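Local coordinates for protein beta-glycosidase (Bacteroides caccae, PDB 6T2R) that is a family 16 glycoside hydrolase of a gut bacterium, probably an endo-acting O-glycanase that starts mucin breakdown, at residues 229-237 with 249-258. Sequence-based numbering, arbitrary orientation.
Sequences YLLIDMQLG and LPVEMEVDWV
M234 and M253 interlock where strand 229-233 gives way to loop. M234 starts with CG anti to its backbone N (chi1 -179°), then bends at both following torsions, which brings CE down onto the backbone of the facing strand, 3.7 Å from M253 N, and against M253 CB and CG. M253 answers from the other side: its CG stands between backbone N and carbonyl carbon (chi1 53°), and SD rests on the D233-M234 peptide, 3.8 Å from D233 C, so each methionine lies against the other's main chain.

I232 meets three residues. Its CG2 touches M253 CE and crosses V255 at a slant, 4.1 Å from V255 CG2, while CD1 slides past V258 in the opposite sense, reaching V258 CG2 at 3.8 Å. The second methyl of V258, CG1, meets L230 CD2 tip to tip at 3.7 Å. At the far end V251 lies at about a right angle to M234, its CG1 4.1 Å from M234 SD, and the methyls of L236 and L249 meet end to end, CD1 to CD1 at 4.1 Å; Y92 touches both leucines.

The short strand axes pass 9.3 Å apart at 138°, face to face, as expected for the opposed sheets of the beta-sandwich, or jelly roll, of family 16. Strand 229-233 bonds to strands 92-98 and 125-130, whereas strand 251-263 pairs with 29-35, 74-81 and 108-116. Opposite R113, D256 and W257 form a classic beta bulge. Acidic side chains take partners outside the contact: E252 and D256 form salt bridges with R71 and R113, and D233 accepts from W127 NE1. Leucine, isoleucine, valine and methionine thus join the sheets by dispersion and hydrophobic burial, with M234 CE and M253 SD resting against opposing main chain.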
ATOM      1  N   TYR A 229      -8.460   4.983   0.877  1.00 23.83           N
ATOM      2  CA  TYR A 229      -8.299   4.275  -0.417  1.00 23.88           C
ATOM      3  C   TYR A 229      -6.934   3.579  -0.427  1.00 24.98           C
ATOM      4  O   TYR A 229      -5.991   4.017   0.290  1.00 24.76           O
ATOM      5  CB  TYR A 229      -8.551   5.209  -1.596  1.00 25.62           C
ATOM      6  CG  TYR A 229      -7.463   6.185  -1.987  1.00 25.92           C
ATOM      7  CD1 TYR A 229      -6.562   5.868  -2.984  1.00 26.36           C
ATOM      8  CD2 TYR A 229      -7.393   7.456  -1.433  1.00 27.34           C
ATOM      9  CE1 TYR A 229      -5.592   6.768  -3.401  1.00 27.61           C
ATOM     10  CE2 TYR A 229      -6.431   8.367  -1.839  1.00 26.26           C
ATOM     11  CZ  TYR A 229      -5.547   8.030  -2.842  1.00 26.08           C
ATOM     12  OH  TYR A 229      -4.617   8.914  -3.285  1.00 22.58           O
ATOM     13  N   LEU A 230      -6.846   2.518  -1.231  1.00 24.06           N
ATOM     14  CA  LEU A 230      -5.704   1.576  -1.275  1.00 24.02           C
ATOM     15  C   LEU A 230      -4.938   1.819  -2.565  1.00 23.61           C
ATOM     16  O   LEU A 230      -5.584   2.016  -3.597  1.00 23.67           O
ATOM     17  CB  LEU A 230      -6.263   0.156  -1.277  1.00 24.11           C
ATOM     18  CG  LEU A 230      -5.216  -0.934  -1.407  1.00 23.98           C
ATOM     19  CD1 LEU A 230      -4.142  -0.842  -0.317  1.00 24.57           C
ATOM     20  CD2 LEU A 230      -5.897  -2.290  -1.364  1.00 27.90           C
ATOM     21  N   LEU A 231      -3.632   1.907  -2.451  1.00 24.03           N
ATOM     22  CA  LEU A 231      -2.660   2.053  -3.556  1.00 24.67           C
ATOM     23  C   LEU A 231      -1.767   0.811  -3.511  1.00 24.59           C
ATOM     24  O   LEU A 231      -1.272   0.442  -2.387  1.00 27.46           O
ATOM     25  CB  LEU A 231      -1.805   3.319  -3.359  1.00 24.92           C
ATOM     26  CG  LEU A 231      -2.559   4.652  -3.241  1.00 27.22           C
ATOM     27  CD1 LEU A 231      -2.975   4.928  -1.789  1.00 27.87           C
ATOM     28  CD2 LEU A 231      -1.696   5.802  -3.728  1.00 27.25           C
ATOM     29  N   ILE A 232      -1.517   0.250  -4.680  1.00 22.90           N
ATOM     30  CA  ILE A 232      -0.564  -0.866  -4.931  1.00 24.12           C
ATOM     31  C   ILE A 232       0.228  -0.477  -6.172  1.00 24.49           C
ATOM     32  O   ILE A 232      -0.423  -0.252  -7.218  1.00 26.60           O
ATOM     33  CB  ILE A 232      -1.272  -2.217  -5.135  1.00 24.41           C
ATOM     34  CG1 ILE A 232      -2.191  -2.551  -3.960  1.00 24.34           C
ATOM     35  CG2 ILE A 232      -0.203  -3.281  -5.358  1.00 27.20           C
ATOM     36  CD1 ILE A 232      -3.080  -3.753  -4.147  1.00 25.63           C
ATOM     37  N   ASP A 233       1.543  -0.295  -6.067  1.00 21.80           N
ATOM     38  CA  ASP A 233       2.239   0.304  -7.226  1.00 26.11           C
ATOM     39  C   ASP A 233       3.724   0.021  -7.139  1.00 25.93           C
ATOM     40  O   ASP A 233       4.292   0.085  -6.036  1.00 27.84           O
ATOM     41  CB  ASP A 233       1.953   1.813  -7.327  1.00 29.60           C
ATOM     42  CG  ASP A 233       2.550   2.621  -6.182  1.00 27.61           C
ATOM     43  OD1 ASP A 233       1.998   2.560  -5.060  1.00 26.65           O
ATOM     44  OD2 ASP A 233       3.601   3.242  -6.411  1.00 30.13           O
ATOM     45  N   MET A 234       4.284  -0.320  -8.294  1.00 27.33           N
ATOM     46  CA  MET A 234       5.730  -0.392  -8.532  1.00 26.47           C
ATOM     47  C   MET A 234       6.251   1.044  -8.523  1.00 26.72           C
ATOM     48  O   MET A 234       5.509   1.993  -8.915  1.00 25.56           O
ATOM     49  CB  MET A 234       6.034  -1.084  -9.866  1.00 30.41           C
ATOM     50  CG  MET A 234       7.518  -1.228 -10.179  1.00 27.21           C
ATOM     51  SD  MET A 234       8.480  -1.972  -8.867  1.00 30.46           S
ATOM     52  CE  MET A 234       7.879  -3.661  -8.884  1.00 31.63           C
ATOM     53  N   GLN A 235       7.481   1.172  -8.055  1.00 23.54           N
ATOM     54  CA  GLN A 235       8.173   2.450  -7.848  1.00 25.46           C
ATOM     55  C   GLN A 235       9.638   2.180  -8.203  1.00 25.47           C
ATOM     56  O   GLN A 235      10.158   1.065  -7.876  1.00 25.21           O
ATOM     57  CB  GLN A 235       7.961   2.928  -6.401  1.00 23.18           C
ATOM     58  CG  GLN A 235       6.517   3.278  -6.099  1.00 24.96           C
ATOM     59  CD  GLN A 235       6.207   3.670  -4.671  1.00 25.52           C
ATOM     60  OE1 GLN A 235       7.031   3.601  -3.759  1.00 26.99           O
ATOM     61  NE2 GLN A 235       4.969   4.028  -4.471  1.00 20.30           N
ATOM     62  N   LEU A 236      10.273   3.156  -8.848  1.00 28.89           N
ATOM     63  CA  LEU A 236      11.706   3.073  -9.248  1.00 33.05           C
ATOM     64  C   LEU A 236      12.419   4.398  -8.947  1.00 31.47           C
ATOM     65  O   LEU A 236      11.959   5.449  -9.459  1.00 32.56           O
ATOM     66  CB  LEU A 236      11.788   2.736 -10.744  1.00 35.55           C
ATOM     67  CG  LEU A 236      11.543   1.274 -11.115  1.00 37.49           C
ATOM     68  CD1 LEU A 236      11.491   1.110 -12.639  1.00 37.71           C
ATOM     69  CD2 LEU A 236      12.606   0.369 -10.505  1.00 36.90           C
ATOM     70  N   GLY A 237      13.465   4.344  -8.114  1.00 32.31           N
ATOM     71  CA  GLY A 237      14.331   5.491  -7.776  1.00 35.45           C
ATOM     72  C   GLY A 237      13.728   6.466  -6.767  1.00 35.35           C
ATOM     73  O   GLY A 237      12.490   6.485  -6.545  1.00 31.80           O
ATOM     74  N   LEU A 249      16.205  -4.321 -14.801  1.00 33.71           N
ATOM     75  CA  LEU A 249      14.861  -4.135 -15.399  1.00 35.21           C
ATOM     76  C   LEU A 249      14.719  -4.995 -16.654  1.00 37.35           C
ATOM     77  O   LEU A 249      15.705  -5.353 -17.282  1.00 38.30           O
ATOM     78  CB  LEU A 249      14.660  -2.653 -15.713  1.00 35.02           C
ATOM     79  CG  LEU A 249      14.925  -1.711 -14.539  1.00 32.63           C
ATOM     80  CD1 LEU A 249      14.537  -0.297 -14.909  1.00 35.40           C
ATOM     81  CD2 LEU A 249      14.189  -2.140 -13.286  1.00 31.69           C
ATOM     82  N   PRO A 250      13.471  -5.349 -17.042  1.00 36.49           N
ATOM     83  CA  PRO A 250      12.272  -4.934 -16.306  1.00 32.09           C
ATOM     84  C   PRO A 250      12.101  -5.713 -14.990  1.00 33.50           C
ATOM     85  O   PRO A 250      12.744  -6.735 -14.788  1.00 30.82           O
ATOM     86  CB  PRO A 250      11.145  -5.244 -17.297  1.00 33.15           C
ATOM     87  CG  PRO A 250      11.649  -6.458 -18.031  1.00 31.87           C
ATOM     88  CD  PRO A 250      13.129  -6.179 -18.201  1.00 36.37           C
ATOM     89  N   VAL A 251      11.286  -5.174 -14.082  1.00 34.20           N
ATOM     90  CA  VAL A 251      11.009  -5.807 -12.767  1.00 29.84           C
ATOM     91  C   VAL A 251       9.497  -5.821 -12.562  1.00 29.40           C
ATOM     92  O   VAL A 251       8.802  -4.897 -13.071  1.00 28.76           O
ATOM     93  CB  VAL A 251      11.777  -5.090 -11.655  1.00 31.33           C
ATOM     94  CG1 VAL A 251      11.187  -3.717 -11.355  1.00 33.92           C
ATOM     95  CG2 VAL A 251      11.850  -5.956 -10.413  1.00 32.34           C
ATOM     96  N   GLU A 252       9.007  -6.868 -11.899  1.00 29.45           N
ATOM     97  CA  GLU A 252       7.565  -7.019 -11.594  1.00 30.74           C
ATOM     98  C   GLU A 252       7.326  -7.198 -10.094  1.00 28.11           C
ATOM     99  O   GLU A 252       8.250  -7.584  -9.365  1.00 26.82           O
ATOM    100  CB  GLU A 252       6.932  -8.267 -12.201  1.00 31.02           C
ATOM    101  CG  GLU A 252       7.587  -8.761 -13.439  1.00 36.29           C
ATOM    102  CD  GLU A 252       6.800  -9.913 -14.016  1.00 34.75           C
ATOM    103  OE1 GLU A 252       6.504  -9.855 -15.204  1.00 44.10           O
ATOM    104  OE2 GLU A 252       6.406 -10.793 -13.250  1.00 30.91           O
ATOM    105  N   MET A 253       6.110  -6.868  -9.681  1.00 27.26           N
ATOM    106  CA  MET A 253       5.489  -7.355  -8.430  1.00 31.18           C
ATOM    107  C   MET A 253       4.236  -8.068  -8.899  1.00 28.60           C
ATOM    108  O   MET A 253       3.638  -7.605  -9.885  1.00 27.71           O
ATOM    109  CB  MET A 253       5.120  -6.246  -7.447  1.00 30.35           C
ATOM    110  CG  MET A 253       4.258  -5.149  -8.040  1.00 35.73           C
ATOM    111  SD  MET A 253       3.860  -3.800  -6.869  1.00 41.29           S
ATOM    112  CE  MET A 253       3.706  -4.762  -5.352  1.00 30.91           C
ATOM    113  N   GLU A 254       3.940  -9.199  -8.281  1.00 29.68           N
ATOM    114  CA  GLU A 254       2.759 -10.037  -8.606  1.00 30.84           C
ATOM    115  C   GLU A 254       1.822  -9.984  -7.416  1.00 28.62           C
ATOM    116  O   GLU A 254       2.277 -10.231  -6.278  1.00 25.00           O
ATOM    117  CB  GLU A 254       3.173 -11.488  -8.856  1.00 32.15           C
ATOM    118  CG  GLU A 254       4.492 -11.596  -9.584  1.00 31.69           C
ATOM    119  CD  GLU A 254       5.011 -13.009  -9.693  1.00 30.13           C
ATOM    120  OE1 GLU A 254       4.297 -13.835 -10.290  1.00 34.00           O
ATOM    121  OE2 GLU A 254       6.146 -13.257  -9.194  1.00 32.11           O
ATOM    122  N   VAL A 255       0.562  -9.709  -7.688  1.00 28.59           N
ATOM    123  CA  VAL A 255      -0.464  -9.619  -6.627  1.00 29.86           C
ATOM    124  C   VAL A 255      -1.517 -10.699  -6.866  1.00 32.15           C
ATOM    125  O   VAL A 255      -2.254 -10.639  -7.877  1.00 31.10           O
ATOM    126  CB  VAL A 255      -1.058  -8.212  -6.581  1.00 29.74           C
ATOM    127  CG1 VAL A 255      -1.924  -8.021  -5.354  1.00 27.97           C
ATOM    128  CG2 VAL A 255       0.043  -7.160  -6.650  1.00 29.10           C
ATOM    129  N   ASP A 256      -1.583 -11.616  -5.910  1.00 32.02           N
ATOM    130  CA  ASP A 256      -2.556 -12.728  -5.858  1.00 31.71           C
ATOM    131  C   ASP A 256      -3.932 -12.186  -5.477  1.00 28.55           C
ATOM    132  O   ASP A 256      -4.918 -12.552  -6.176  1.00 27.65           O
ATOM    133  CB  ASP A 256      -2.042 -13.784  -4.885  1.00 33.43           C
ATOM    134  CG  ASP A 256      -2.764 -15.112  -4.944  1.00 33.60           C
ATOM    135  OD1 ASP A 256      -3.575 -15.309  -5.872  1.00 35.64           O
ATOM    136  OD2 ASP A 256      -2.513 -15.918  -4.040  1.00 33.55           O
ATOM    137  N   TRP A 257      -4.032 -11.382  -4.400  1.00 29.38           N
ATOM    138  CA  TRP A 257      -5.359 -10.885  -3.924  1.00 28.14           C
ATOM    139  C   TRP A 257      -5.241  -9.738  -2.920  1.00 25.56           C
ATOM    140  O   TRP A 257      -4.172  -9.527  -2.315  1.00 23.30           O
ATOM    141  CB  TRP A 257      -6.268 -12.003  -3.336  1.00 28.26           C
ATOM    142  CG  TRP A 257      -5.640 -12.936  -2.330  1.00 30.05           C
ATOM    143  CD1 TRP A 257      -5.309 -14.249  -2.550  1.00 32.28           C
ATOM    144  CD2 TRP A 257      -5.313 -12.690  -0.941  1.00 30.27           C
ATOM    145  NE1 TRP A 257      -4.757 -14.801  -1.425  1.00 30.02           N
ATOM    146  CE2 TRP A 257      -4.766 -13.884  -0.419  1.00 28.63           C
ATOM    147  CE3 TRP A 257      -5.390 -11.576  -0.093  1.00 29.09           C
ATOM    148  CZ2 TRP A 257      -4.309 -13.995   0.894  1.00 30.93           C
ATOM    149  CZ3 TRP A 257      -4.921 -11.679   1.201  1.00 30.67           C
ATOM    150  CH2 TRP A 257      -4.422 -12.878   1.698  1.00 29.31           C
ATOM    151  N   VAL A 258      -6.377  -9.071  -2.726  1.00 26.68           N
ATOM    152  CA  VAL A 258      -6.613  -8.103  -1.632  1.00 26.24           C
ATOM    153  C   VAL A 258      -7.796  -8.632  -0.862  1.00 26.93           C
ATOM    154  O   VAL A 258      -8.802  -8.943  -1.520  1.00 26.97           O
ATOM    155  CB  VAL A 258      -6.919  -6.697  -2.159  1.00 25.55           C
ATOM    156  CG1 VAL A 258      -7.128  -5.716  -1.018  1.00 25.95           C
ATOM    157  CG2 VAL A 258      -5.828  -6.218  -3.099  1.00 28.20           C
TER